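Side-chain contacts in putative sugar ABC transporter (Yersinia enterocolitica subsp. enterocolitica 8081, PDB 5ULB), which probably serves as the periplasmic solute-binding component of an ABC transporter for methylthioribose-like sugars, and here holds the selenium analogue of methylthioribose: residues Q295-S300 with S311-G316; G133-D138 with K233-D238. One frame throughout, in Å; residues are numbered along the deposited sequence. Where two conformers were deposited one is given.

Contact 1 of 2, residues Q295-S300 with S311-G316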
loop_
_atom_site.group_PDB
_atom_site.type_symbol
_atom_site.label_atom_id
_atom_site.label_comp_id
_atom_site.label_asym_id
_atom_site.label_seq_id
_atom_site.Cartn_x
_atom_site.Cartn_y
_atom_site.Cartn_z
ATOM N N GLN A 295 13.668 -8.571 -11.034
ATOM C CA GLN A 295 14.481 -9.523 -10.295
ATOM C C GLN A 295 15.945 -9.428 -10.634
ATOM O O GLN A 295 16.805 -9.489 -9.764
ATOM C CB GLN A 295 13.986 -10.922 -10.594
ATOM C CG GLN A 295 14.752 -12.053 -9.968
ATOM C CD GLN A 295 14.166 -13.389 -10.222
ATOM O OE1 GLN A 295 13.750 -13.680 -11.352
ATOM N NE2 GLN A 295 14.130 -14.268 -9.179
ATOM N N ALA A 296 16.259 -9.245 -11.913
ATOM C CA ALA A 296 17.701 -9.286 -12.299
ATOM C C ALA A 296 18.493 -8.159 -11.593
ATOM O O ALA A 296 19.691 -8.346 -11.281
ATOM C CB ALA A 296 17.862 -9.192 -13.745
ATOM N N LEU A 297 17.844 -7.015 -11.392
ATOM C CA LEU A 297 18.492 -5.938 -10.648
ATOM C C LEU A 297 18.960 -6.371 -9.249
ATOM O O LEU A 297 20.093 -6.051 -8.824
ATOM C CB LEU A 297 17.560 -4.689 -10.647
ATOM C CG LEU A 297 18.099 -3.465 -9.974
ATOM C CD1 LEU A 297 19.249 -2.899 -10.762
ATOM C CD2 LEU A 297 17.004 -2.418 -9.793
ATOM N N LEU A 298 18.049 -6.980 -8.546
ATOM C CA LEU A 298 18.334 -7.463 -7.232
ATOM C C LEU A 298 19.363 -8.562 -7.199
ATOM O O LEU A 298 20.271 -8.553 -6.342
ATOM C CB LEU A 298 17.032 -7.828 -6.501
ATOM C CG LEU A 298 16.415 -6.775 -5.649
ATOM C CD1 LEU A 298 17.328 -6.323 -4.471
ATOM C CD2 LEU A 298 16.095 -5.643 -6.517
ATOM N N VAL A 299 19.267 -9.503 -8.124
ATOM C CA VAL A 299 20.238 -10.622 -8.198
ATOM C C VAL A 299 21.653 -10.131 -8.430
ATOM O O VAL A 299 22.636 -10.715 -7.902
ATOM C CB VAL A 299 19.810 -11.644 -9.268
ATOM C CG1 VAL A 299 20.858 -12.766 -9.575
ATOM C CG2 VAL A 299 18.495 -12.306 -8.720
ATOM N N SER A 300 21.773 -8.982 -9.161
ATOM C CA SER A 300 23.093 -8.328 -9.441
ATOM C C SER A 300 23.801 -7.663 -8.245
ATOM O O SER A 300 24.970 -7.343 -8.317
ATOM C CB SER A 300 22.953 -7.228 -10.467
ATOM O OG SER A 300 22.593 -7.735 -11.719
ATOM N N SER A 311 16.971 3.074 -3.037
ATOM C CA SER A 311 17.285 4.344 -3.604
ATOM C C SER A 311 18.652 4.379 -4.254
ATOM O O SER A 311 18.934 5.281 -5.060
ATOM C CB SER A 311 17.183 5.467 -2.604
ATOM O OG SER A 311 18.112 5.319 -1.541
ATOM N N LYS A 312 19.552 3.519 -3.856
ATOM C CA LYS A 312 20.840 3.509 -4.403
ATOM C C LYS A 312 20.884 2.893 -5.703
ATOM O O LYS A 312 21.845 3.183 -6.417
ATOM C CB LYS A 312 21.881 2.774 -3.509
ATOM C CG LYS A 312 21.834 3.296 -2.059
ATOM C CD LYS A 312 23.249 3.387 -1.497
ATOM C CE LYS A 312 23.273 3.999 -0.103
ATOM N NZ LYS A 312 23.090 2.932 0.911
ATOM N N ILE A 313 19.880 2.132 -6.089
ATOM C CA ILE A 313 19.874 1.441 -7.382
ATOM C C ILE A 313 18.681 1.725 -8.255
ATOM O O ILE A 313 18.600 1.252 -9.350
ATOM C CB ILE A 313 20.083 -0.135 -7.184
ATOM C CG1 ILE A 313 18.994 -0.735 -6.290
ATOM C CG2 ILE A 313 21.493 -0.413 -6.698
ATOM C CD1 ILE A 313 19.087 -2.241 -6.167
ATOM N N ILE A 314 17.720 2.475 -7.720
ATOM C CA ILE A 314 16.544 2.936 -8.433
ATOM C C ILE A 314 16.451 4.429 -8.174
ATOM O O ILE A 314 16.010 4.914 -7.129
ATOM C CB ILE A 314 15.251 2.228 -7.972
ATOM C CG1 ILE A 314 15.384 0.755 -8.092
ATOM C CG2 ILE A 314 13.983 2.878 -8.573
ATOM C CD1 ILE A 314 14.177 0.037 -7.608
ATOM N N PRO A 315 16.918 5.229 -9.135
ATOM C CA PRO A 315 16.918 6.689 -8.978
ATOM C C PRO A 315 15.567 7.187 -8.579
ATOM O O PRO A 315 14.601 6.848 -9.274
ATOM C CB PRO A 315 17.201 7.191 -10.373
ATOM C CG PRO A 315 18.169 6.156 -10.914
ATOM C CD PRO A 315 17.611 4.819 -10.412
ATOM N N GLY A 316 15.544 7.926 -7.451
ATOM C CA GLY A 316 14.430 8.550 -6.919
ATOM C C GLY A 316 13.422 7.700 -6.108
ATOM O O GLY A 316 12.416 8.241 -5.579
#

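Contact 2 of 2, residues G133-D138 with K233-D238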
loop_
_atom_site.group_PDB
_atom_site.type_symbol
_atom_site.label_atom_id
_atom_site.label_comp_id
_atom_site.label_asym_id
_atom_site.label_seq_id
_atom_site.Cartn_x
_atom_site.Cartn_y
_atom_site.Cartn_z
ATOM N N GLY A 133 1.091 -6.731 -17.194
ATOM C CA GLY A 133 1.585 -6.557 -18.540
ATOM C C GLY A 133 2.892 -7.193 -18.786
ATOM O O GLY A 133 3.183 -7.658 -19.890
ATOM N N GLN A 134 3.796 -7.260 -17.782
ATOM C CA GLN A 134 5.069 -7.997 -17.939
ATOM C C GLN A 134 4.810 -9.434 -18.113
ATOM O O GLN A 134 5.536 -10.078 -18.889
ATOM C CB GLN A 134 6.003 -7.732 -16.788
ATOM C CG GLN A 134 7.437 -8.159 -17.084
ATOM C CD GLN A 134 8.128 -7.375 -18.197
ATOM O OE1 GLN A 134 8.026 -6.093 -18.213
ATOM N NE2 GLN A 134 8.663 -8.070 -19.128
ATOM N N LEU A 135 3.835 -9.982 -17.424
ATOM C CA LEU A 135 3.446 -11.377 -17.593
ATOM C C LEU A 135 3.049 -11.638 -19.065
ATOM O O LEU A 135 3.430 -12.553 -19.769
ATOM C CB LEU A 135 2.368 -11.743 -16.577
ATOM C CG LEU A 135 1.888 -13.196 -16.456
ATOM C CD1 LEU A 135 1.056 -13.304 -15.192
ATOM C CD2 LEU A 135 1.054 -13.625 -17.618
ATOM N N VAL A 136 2.207 -10.737 -19.570
ATOM C CA VAL A 136 1.730 -10.863 -20.958
ATOM C C VAL A 136 2.898 -10.850 -21.886
ATOM O O VAL A 136 2.933 -11.643 -22.849
ATOM C CB VAL A 136 0.742 -9.750 -21.270
ATOM C CG1 VAL A 136 0.412 -9.709 -22.780
ATOM C CG2 VAL A 136 -0.583 -9.882 -20.420
ATOM N N LYS A 137 3.815 -9.886 -21.733
ATOM C CA LYS A 137 4.996 -9.746 -22.607
ATOM C C LYS A 137 5.819 -11.052 -22.502
ATOM O O LYS A 137 6.220 -11.624 -23.522
ATOM C CB LYS A 137 5.828 -8.607 -22.122
ATOM C CG LYS A 137 5.301 -7.227 -22.403
ATOM C CD LYS A 137 6.257 -6.113 -21.857
ATOM C CE LYS A 137 5.712 -4.738 -22.140
ATOM N NZ LYS A 137 6.491 -3.700 -21.536
ATOM N N ASP A 138 6.095 -11.523 -21.304
ATOM C CA ASP A 138 7.002 -12.673 -21.094
ATOM C C ASP A 138 6.433 -13.953 -21.699
ATOM O O ASP A 138 7.169 -14.777 -22.096
ATOM C CB ASP A 138 7.255 -12.881 -19.648
ATOM C CG ASP A 138 8.175 -11.790 -19.042
ATOM O OD1 ASP A 138 8.734 -10.931 -19.764
ATOM O OD2 ASP A 138 8.412 -11.853 -17.753
ATOM N N LYS A 233 6.128 -18.714 -12.933
ATOM C CA LYS A 233 6.678 -17.401 -12.683
ATOM C C LYS A 233 5.709 -16.469 -11.959
ATOM O O LYS A 233 4.517 -16.507 -12.234
ATOM C CB LYS A 233 7.158 -16.795 -14.020
ATOM C CG LYS A 233 8.267 -17.643 -14.670
ATOM C CD LYS A 233 9.380 -18.135 -13.690
ATOM C CE LYS A 233 10.423 -19.056 -14.338
ATOM N NZ LYS A 233 11.239 -19.919 -13.351
ATOM N N LEU A 234 6.247 -15.667 -11.051
ATOM C CA LEU A 234 5.457 -14.784 -10.230
ATOM C C LEU A 234 5.649 -13.285 -10.597
ATOM O O LEU A 234 6.805 -12.857 -10.767
ATOM C CB LEU A 234 5.798 -14.822 -8.721
ATOM C CG LEU A 234 5.651 -16.040 -7.984
ATOM C CD1 LEU A 234 6.268 -15.952 -6.578
ATOM C CD2 LEU A 234 4.157 -16.370 -7.892
ATOM N N TYR A 235 4.541 -12.569 -10.686
ATOM C CA TYR A 235 4.530 -11.135 -11.022
ATOM C C TYR A 235 3.690 -10.485 -9.955
ATOM O O TYR A 235 2.539 -10.833 -9.783
ATOM C CB TYR A 235 3.892 -10.977 -12.406
ATOM C CG TYR A 235 4.663 -11.654 -13.519
ATOM C CD1 TYR A 235 4.564 -13.008 -13.717
ATOM C CD2 TYR A 235 5.577 -10.963 -14.304
ATOM C CE1 TYR A 235 5.329 -13.647 -14.686
ATOM C CE2 TYR A 235 6.340 -11.580 -15.255
ATOM C CZ TYR A 235 6.182 -12.915 -15.449
ATOM O OH TYR A 235 6.957 -13.571 -16.364
ATOM N N SER A 236 4.275 -9.476 -9.257
ATOM C CA SER A 236 3.601 -8.868 -8.112
ATOM C C SER A 236 3.495 -7.376 -8.175
ATOM O O SER A 236 4.310 -6.663 -8.744
ATOM C CB SER A 236 4.410 -9.302 -6.826
ATOM O OG SER A 236 3.657 -9.122 -5.624
ATOM N N ILE A 237 2.544 -6.915 -7.374
ATOM C CA ILE A 237 2.426 -5.540 -6.887
ATOM C C ILE A 237 2.973 -5.500 -5.448
ATOM O O ILE A 237 2.876 -6.530 -4.712
ATOM C CB ILE A 237 0.971 -5.093 -6.994
ATOM C CG1 ILE A 237 0.562 -5.023 -8.504
ATOM C CG2 ILE A 237 0.728 -3.750 -6.329
ATOM C CD1 ILE A 237 -0.868 -4.788 -8.787
ATOM N N ASP A 238 3.532 -4.395 -5.089
ATOM C CA ASP A 238 4.096 -4.086 -3.780
ATOM C C ASP A 238 5.531 -4.540 -3.558
ATOM O O ASP A 238 5.980 -5.423 -4.272
ATOM C CB ASP A 238 3.256 -4.526 -2.571
ATOM C CG ASP A 238 1.830 -4.122 -2.600
ATOM O OD1 ASP A 238 1.535 -2.923 -2.930
ATOM O OD2 ASP A 238 0.952 -4.996 -2.252
#

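Contact 1 of 2, residues Q295-S300 with S311-G316
The short helix 295-299, which directly follows strand 285-294, meets the loop leading toward helix 327-335 through three aliphatic side chains, Leu-297 against Ile-313 and Ile-314. Leu-297 reaches out from the helix with CG anti to its own backbone N (chi1 -177°), and both its branch point and one methyl are used. Its CG lies 4.1 Å from CD1 of Ile-313, the delta methyl at the end of an extended side chain, and the two side chains pass each other heading opposite ways. CD2 of Leu-297 turns to the next loop residue and rests 3.9 Å from CG1 of Ile-314, whose side chain runs at a slant to that of Leu-297. The same methyl lies 4.0 Å from the carbonyl O of Ile-313. Helix and loop are thus joined at the surface of a periplasmic-binding-protein fold, in the C-terminal part of the chain, by van der Waals packing and no direct hydrogen bond. Ile-313 also touches Gln-301, and Ile-314 touches Ile-293 of strand 285-294. Leu-298, one position along, is buried against Leu-244 and Met-247 of helix 241-248, while its carbonyl O accepts a hydrogen bond from Arg-248 NH1.

Contact 2 of 2, residues G133-D138 with K233-D238
Tyr-235 leaves its strand with CG anti to the carbonyl carbon (chi1 -63°), which carries the ring to the 133-138 end of helix 124-138, and Leu-135 has CG anti to its backbone N, which sends its branch across that ring. CB of Leu-135 sits 3.8 Å from the ring centroid and only 9° off the ring normal, a CH-pi contact made almost squarely over the face. The leucine then runs outward over the CD1 side of the ring, its own CD1 methyl ending 3.8 Å from CD1 of Tyr-235. Gln-134 adds its aliphatic part, with CG 4.0 Å from the tyrosine CE2.

At the far end of the ring the chemistry turns polar. The phenol OH donates to Asp-138 OD2 at 2.6 Å, a short bond that uses the anti lone pair of the carboxylate oxygen; OD2 lies in the ring plane, at its edge, whereas the carboxylate itself is turned 56° from that plane. The other oxygen is held from within the helix: Gln-134 NE2 gives a hydrogen bond to Asp-138 OD1 at 2.9 Å, reaching it from above the carboxylate plane. With each oxygen gripped by a different donor, rotation of the carboxylate should be restrained, and the two bonds would probably favour its charged form.

This is helix-on-sheet packing in an alpha/beta lobe, the helix running nearly antiparallel to the strand with local axes 8.9 Å apart. Tyr-235 also touches Val-256 of strand 254-259, and both it and Leu-135 lie on Ala-208 of strand 208-211. On the other face of the sheet, Leu-234 packs on helix 214-226.

In the fold
Contact 2 is the more deeply set: two of its four touching residues are buried, and it joins a long helix to a strand inside the sheet. Contact 1 lies at the surface and ties a short helix to an irregular loop. Their chemistry differs accordingly, purely aliphatic in contact 1, but an aromatic face and a hydrogen bond from a phenol to a carboxylate in contact 2. The two share no element and do not touch, their centres being about 17 Å apart, although strand 254-259 borders Tyr-235 and is also hydrogen-bonded to Gln-295 through Lys-255. Only contact 2 leads toward the sugar, since its strand runs on into Asp-238 of the ligand pocket, with the side chain of Tyr-235 about 13 Å from the bound sugar.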